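Local atomic coordinates of alanyl-tRNA synthetase (Aquifex aeolicus, PDB entry 3G98), a protein that attaches alanine to its cognate tRNA, the C-terminal C-Ala domain here probably bringing the aminoacylation and editing functions together on one tRNA. Residues 26-31 with 40-45; 50-55 with 71-76. One frame throughout, in Å; residues are numbered along the deposited sequence.

Interaction 1 of 2, residues 26-31 with 40-45; sequences NLADML and VFIASR
I42 reaches from the strand to the helix with the end of its side chain, CD1, which lies 3.7 Å from the backbone N of A28 and 3.9 Å from A28 CB. With chi2 at 177° the chain is extended beyond CG1, and this carries the methyl up to the helix surface. There L27 crosses it at about a right angle: CB, CG and CD2 of L27 all lie about 4.0 Å from I42 CD1, so the leucine meets the methyl along its flank and not with one atom alone. One turn on, L31 crosses V40, again nearly perpendicularly. The two branches of V40 divide the work, CG2 resting 3.8 Å from L31 CB while CG1 sits 4.0 Å from A28 CA and 4.1 Å from L31 CD1. V40 CG1 stands anti to the backbone N (chi1 -180°), and CG2 is left beside that N, facing L31. Helix 21-31 is the crossover helix of a beta-alpha-beta unit whose strands, 9-17 and 38-46, are parallel neighbours in the sheet; the axes of 26-31 and 40-45 run at 160°, nearly antiparallel, and approach to 8.6 Å. The small side chain of A28 is consistent with this close approach, its CA lying 6.1 Å from V40 CA. L24, a turn earlier, extends the cover over I42, and M1 packs against both I42 and L31.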
loop_
_atom_site.group_PDB
_atom_site.type_symbol
_atom_site.label_atom_id
_atom_site.label_comp_id
_atom_site.label_asym_id
_atom_site.label_seq_id
_atom_site.Cartn_x
_atom_site.Cartn_y
_atom_site.Cartn_z
ATOM N N ASN A 26 4.221 6.050 8.992
ATOM C CA ASN A 26 4.567 5.478 10.285
ATOM C C ASN A 26 3.591 4.354 10.667
ATOM O O ASN A 26 3.996 3.327 11.217
ATOM C CB ASN A 26 4.629 6.568 11.355
ATOM C CG ASN A 26 5.822 7.501 11.173
ATOM O OD1 ASN A 26 5.836 8.611 11.706
ATOM N ND2 ASN A 26 6.827 7.053 10.411
ATOM N N LEU A 27 2.314 4.541 10.345
ATOM C CA LEU A 27 1.305 3.514 10.602
ATOM C C LEU A 27 1.568 2.243 9.792
ATOM O O LEU A 27 1.494 1.125 10.325
ATOM C CB LEU A 27 -0.102 4.057 10.314
ATOM C CG LEU A 27 -1.305 3.125 10.527
ATOM C CD1 LEU A 27 -1.354 2.586 11.956
ATOM C CD2 LEU A 27 -2.604 3.842 10.198
ATOM N N ALA A 28 1.880 2.413 8.507
ATOM C CA ALA A 28 2.168 1.276 7.645
ATOM C C ALA A 28 3.392 0.534 8.153
ATOM O O ALA A 28 3.417 -0.694 8.179
ATOM C CB ALA A 28 2.381 1.734 6.219
ATOM N N ASP A 29 4.404 1.293 8.566
ATOM C CA ASP A 29 5.632 0.716 9.095
ATOM C C ASP A 29 5.323 -0.177 10.300
ATOM O O ASP A 29 5.790 -1.314 10.374
ATOM C CB ASP A 29 6.610 1.851 9.437
ATOM C CG ASP A 29 7.904 1.361 10.057
ATOM O OD1 ASP A 29 8.426 0.300 9.659
ATOM O OD2 ASP A 29 8.413 2.069 10.942
ATOM N N MET A 30 4.519 0.329 11.228
ATOM C CA MET A 30 4.163 -0.439 12.424
ATOM C C MET A 30 3.383 -1.707 12.088
ATOM O O MET A 30 3.656 -2.777 12.632
ATOM C CB MET A 30 3.342 0.415 13.383
ATOM C CG MET A 30 4.149 1.478 14.091
ATOM S SD MET A 30 3.193 2.199 15.423
ATOM C CE MET A 30 1.788 2.815 14.500
ATOM N N LEU A 31 2.407 -1.578 11.196
ATOM C CA LEU A 31 1.563 -2.709 10.821
ATOM C C LEU A 31 2.286 -3.871 10.132
ATOM O O LEU A 31 1.820 -5.008 10.220
ATOM C CB LEU A 31 0.392 -2.245 9.952
ATOM C CG LEU A 31 -0.665 -1.387 10.637
ATOM C CD1 LEU A 31 -1.638 -0.838 9.588
ATOM C CD2 LEU A 31 -1.395 -2.202 11.690
ATOM N N VAL A 40 0.951 -4.274 3.634
ATOM C CA VAL A 40 0.073 -3.198 4.091
ATOM C C VAL A 40 -0.082 -2.187 2.973
ATOM O O VAL A 40 0.912 -1.672 2.452
ATOM C CB VAL A 40 0.667 -2.493 5.325
ATOM C CG1 VAL A 40 -0.248 -1.372 5.808
ATOM C CG2 VAL A 40 0.959 -3.506 6.429
ATOM N N PHE A 41 -1.324 -1.917 2.581
ATOM C CA PHE A 41 -1.586 -0.900 1.568
ATOM C C PHE A 41 -2.600 0.070 2.127
ATOM O O PHE A 41 -3.795 -0.212 2.165
ATOM C CB PHE A 41 -2.077 -1.560 0.270
ATOM C CG PHE A 41 -2.493 -0.591 -0.814
ATOM C CD1 PHE A 41 -1.766 0.572 -1.070
ATOM C CD2 PHE A 41 -3.604 -0.867 -1.604
ATOM C CE1 PHE A 41 -2.155 1.448 -2.089
ATOM C CE2 PHE A 41 -3.986 -0.007 -2.622
ATOM C CZ PHE A 41 -3.261 1.159 -2.857
ATOM N N ILE A 42 -2.122 1.212 2.602
ATOM C CA ILE A 42 -3.044 2.177 3.183
ATOM C C ILE A 42 -2.902 3.512 2.486
ATOM O O ILE A 42 -1.865 3.821 1.894
ATOM C CB ILE A 42 -2.884 2.334 4.714
ATOM C CG1 ILE A 42 -1.470 2.798 5.071
ATOM C CG2 ILE A 42 -3.253 1.028 5.426
ATOM C CD1 ILE A 42 -1.259 3.039 6.570
ATOM N N ALA A 43 -3.962 4.296 2.553
ATOM C CA ALA A 43 -4.003 5.546 1.826
ATOM C C ALA A 43 -4.712 6.591 2.670
ATOM O O ALA A 43 -5.447 6.258 3.611
ATOM C CB ALA A 43 -4.719 5.354 0.510
ATOM N N SER A 44 -4.481 7.855 2.326
ATOM C CA SER A 44 -5.160 8.963 2.985
ATOM C C SER A 44 -5.709 9.894 1.929
ATOM O O SER A 44 -4.965 10.377 1.068
ATOM C CB SER A 44 -4.198 9.732 3.874
ATOM O OG SER A 44 -4.827 10.889 4.412
ATOM N N ARG A 45 -7.016 10.117 1.985
ATOM C CA ARG A 45 -7.673 11.041 1.078
ATOM C C ARG A 45 -7.680 12.426 1.711
ATOM O O ARG A 45 -8.157 12.599 2.837
ATOM C CB ARG A 45 -9.111 10.605 0.804
ATOM C CG ARG A 45 -9.759 11.421 -0.294
ATOM C CD ARG A 45 -11.252 11.177 -0.429
ATOM N NE ARG A 45 -11.791 12.031 -1.487
ATOM C CZ ARG A 45 -12.505 11.601 -2.522
ATOM N NH1 ARG A 45 -12.817 10.317 -2.634
ATOM N NH2 ARG A 45 -12.926 12.465 -3.434
#

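Interaction 2 of 2, residues 50-55 with 71-76; sequences INFVIG and REVGKV
F52 brings the far end of its ring, obliquely, against the backbone of G74, with CZ 3.5 Å and CE2 3.7 Å from G74 CA. CE2 also comes within 4.0 Å of the glycine N. A side chain at G74 would be tight, since a CB built there would lie 3.5 Å from F52 CZ. V73 meets another part of the same ring: its CG2 is 4.2 Å from F52 CD2, the two side chains sliding past each other in opposite directions. The phenylalanine chi1 of 50° sets CG between the backbone N and the carbonyl carbon, and from there the ring extends to the helix. I54, two residues along the strand, adds a looser contact, CD1 to V73 CG2 at 4.5 Å. Strand 49-56 lies in the interior of the mixed sheet of this alpha/beta domain, and helix 66-76 packs against one face of it. The axes of 50-55 and 71-76 approach to 9.6 Å and are inclined at 158°, so strand and helix run nearly antiparallel. Cut back to an alanine, position F52 is likely to leave a gap beside G74 CA and to take from V73 CG2 its contact with this ring, though F41 of the adjacent strand, which also touches V73, would remain. Within the helix I70 also packs on F52 and I54, while L105 of helix 98-110 reaches I54.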
loop_
_atom_site.group_PDB
_atom_site.type_symbol
_atom_site.label_atom_id
_atom_site.label_comp_id
_atom_site.label_asym_id
_atom_site.label_seq_id
_atom_site.Cartn_x
_atom_site.Cartn_y
_atom_site.Cartn_z
ATOM N N ILE A 50 -4.780 11.985 -3.092
ATOM C CA ILE A 50 -4.598 10.795 -2.279
ATOM C C ILE A 50 -3.105 10.452 -2.118
ATOM O O ILE A 50 -2.333 10.458 -3.080
ATOM C CB ILE A 50 -5.415 9.595 -2.843
ATOM C CG1 ILE A 50 -5.247 8.349 -1.976
ATOM C CG2 ILE A 50 -5.017 9.291 -4.301
ATOM C CD1 ILE A 50 -6.321 7.299 -2.248
ATOM N N ASN A 51 -2.708 10.194 -0.883
ATOM C CA ASN A 51 -1.354 9.750 -0.584
ATOM C C ASN A 51 -1.442 8.291 -0.171
ATOM O O ASN A 51 -2.391 7.900 0.496
ATOM C CB ASN A 51 -0.756 10.605 0.543
ATOM C CG ASN A 51 0.695 10.258 0.840
ATOM O OD1 ASN A 51 0.984 9.266 1.504
ATOM N ND2 ASN A 51 1.616 11.093 0.360
ATOM N N PHE A 52 -0.463 7.487 -0.570
ATOM C CA PHE A 52 -0.548 6.061 -0.307
ATOM C C PHE A 52 0.812 5.434 0.011
ATOM O O PHE A 52 1.860 5.924 -0.418
ATOM C CB PHE A 52 -1.231 5.337 -1.478
ATOM C CG PHE A 52 -0.665 5.686 -2.816
ATOM C CD1 PHE A 52 -1.116 6.812 -3.507
ATOM C CD2 PHE A 52 0.342 4.912 -3.380
ATOM C CE1 PHE A 52 -0.595 7.153 -4.735
ATOM C CE2 PHE A 52 0.884 5.250 -4.616
ATOM C CZ PHE A 52 0.414 6.376 -5.297
ATOM N N VAL A 53 0.772 4.343 0.764
ATOM C CA VAL A 53 1.977 3.672 1.224
ATOM C C VAL A 53 1.814 2.163 1.076
ATOM O O VAL A 53 0.732 1.616 1.305
ATOM C CB VAL A 53 2.237 3.966 2.713
ATOM C CG1 VAL A 53 3.399 3.106 3.246
ATOM C CG2 VAL A 53 2.495 5.471 2.949
ATOM N N ILE A 54 2.897 1.504 0.703
ATOM C CA ILE A 54 2.975 0.048 0.729
ATOM C C ILE A 54 4.118 -0.315 1.658
ATOM O O ILE A 54 5.248 0.142 1.470
ATOM C CB ILE A 54 3.265 -0.543 -0.670
ATOM C CG1 ILE A 54 2.150 -0.197 -1.659
ATOM C CG2 ILE A 54 3.437 -2.069 -0.579
ATOM C CD1 ILE A 54 1.002 -1.155 -1.637
ATOM N N GLY A 55 3.810 -1.099 2.685
ATOM C CA GLY A 55 4.839 -1.631 3.578
ATOM C C GLY A 55 4.709 -3.136 3.615
ATOM O O GLY A 55 3.596 -3.660 3.646
ATOM N N ARG A 71 4.461 1.584 -7.684
ATOM C CA ARG A 71 4.264 2.196 -8.989
ATOM C C ARG A 71 3.044 1.641 -9.717
ATOM O O ARG A 71 2.382 2.366 -10.472
ATOM C CB ARG A 71 5.516 2.021 -9.849
ATOM C CG ARG A 71 6.694 2.863 -9.372
ATOM C CD ARG A 71 7.960 2.462 -10.100
ATOM N NE ARG A 71 9.011 3.455 -9.915
ATOM C CZ ARG A 71 9.877 3.452 -8.908
ATOM N NH1 ARG A 71 10.804 4.401 -8.828
ATOM N NH2 ARG A 71 9.817 2.499 -7.986
ATOM N N GLU A 72 2.748 0.363 -9.491
ATOM C CA GLU A 72 1.569 -0.275 -10.096
ATOM C C GLU A 72 0.249 0.262 -9.529
ATOM O O GLU A 72 -0.649 0.639 -10.289
ATOM C CB GLU A 72 1.652 -1.800 -9.980
ATOM C CG GLU A 72 2.843 -2.373 -10.762
ATOM C CD GLU A 72 3.071 -3.859 -10.542
ATOM O OE1 GLU A 72 3.564 -4.236 -9.457
ATOM O OE2 GLU A 72 2.780 -4.648 -11.468
ATOM N N VAL A 73 0.122 0.298 -8.202
ATOM C CA VAL A 73 -1.058 0.920 -7.601
ATOM C C VAL A 73 -1.063 2.430 -7.840
ATOM O O VAL A 73 -2.126 3.044 -8.021
ATOM C CB VAL A 73 -1.219 0.591 -6.087
ATOM C CG1 VAL A 73 -1.279 -0.922 -5.877
ATOM C CG2 VAL A 73 -0.105 1.218 -5.247
ATOM N N GLY A 74 0.127 3.028 -7.859
ATOM C CA GLY A 74 0.260 4.450 -8.158
ATOM C C GLY A 74 -0.349 4.826 -9.500
ATOM O O GLY A 74 -1.034 5.845 -9.620
ATOM N N LYS A 75 -0.103 4.005 -10.514
ATOM C CA LYS A 75 -0.680 4.252 -11.835
ATOM C C LYS A 75 -2.208 4.339 -11.780
ATOM O O LYS A 75 -2.807 5.248 -12.358
ATOM C CB LYS A 75 -0.247 3.167 -12.826
ATOM C CG LYS A 75 -0.943 3.252 -14.168
ATOM C CD LYS A 75 -0.319 2.282 -15.151
ATOM C CE LYS A 75 -0.866 2.485 -16.553
ATOM N NZ LYS A 75 -0.140 1.615 -17.509
ATOM N N VAL A 76 -2.829 3.391 -11.084
ATOM C CA VAL A 76 -4.286 3.368 -10.912
ATOM C C VAL A 76 -4.803 4.625 -10.202
ATOM O O VAL A 76 -5.862 5.165 -10.543
ATOM C CB VAL A 76 -4.728 2.092 -10.157
ATOM C CG1 VAL A 76 -6.200 2.141 -9.818
ATOM C CG2 VAL A 76 -4.402 0.851 -10.992
#

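How the interactions relate
Interactions 1 and 2 follow one another along the chain, with centres 11 Å apart, and meet through the antiparallel neighbours 38-46 and 49-56. The backbones are probably hydrogen-bonded from V40 N to G55 O (2.7 Å) and from S44 N to N51 O (2.8 Å). Each strand also contributes to the face used by the other contact: V53 CG1 lies 3.4 Å from A28 CB, on the side of interaction 1, while F41 CD1 comes 3.3 Å from I54 CD1, on the side of interaction 2. Helices 21-31 and 66-76 therefore cover opposite faces of the same sheet, so the two contacts belong to separate layers of packing, one on each face.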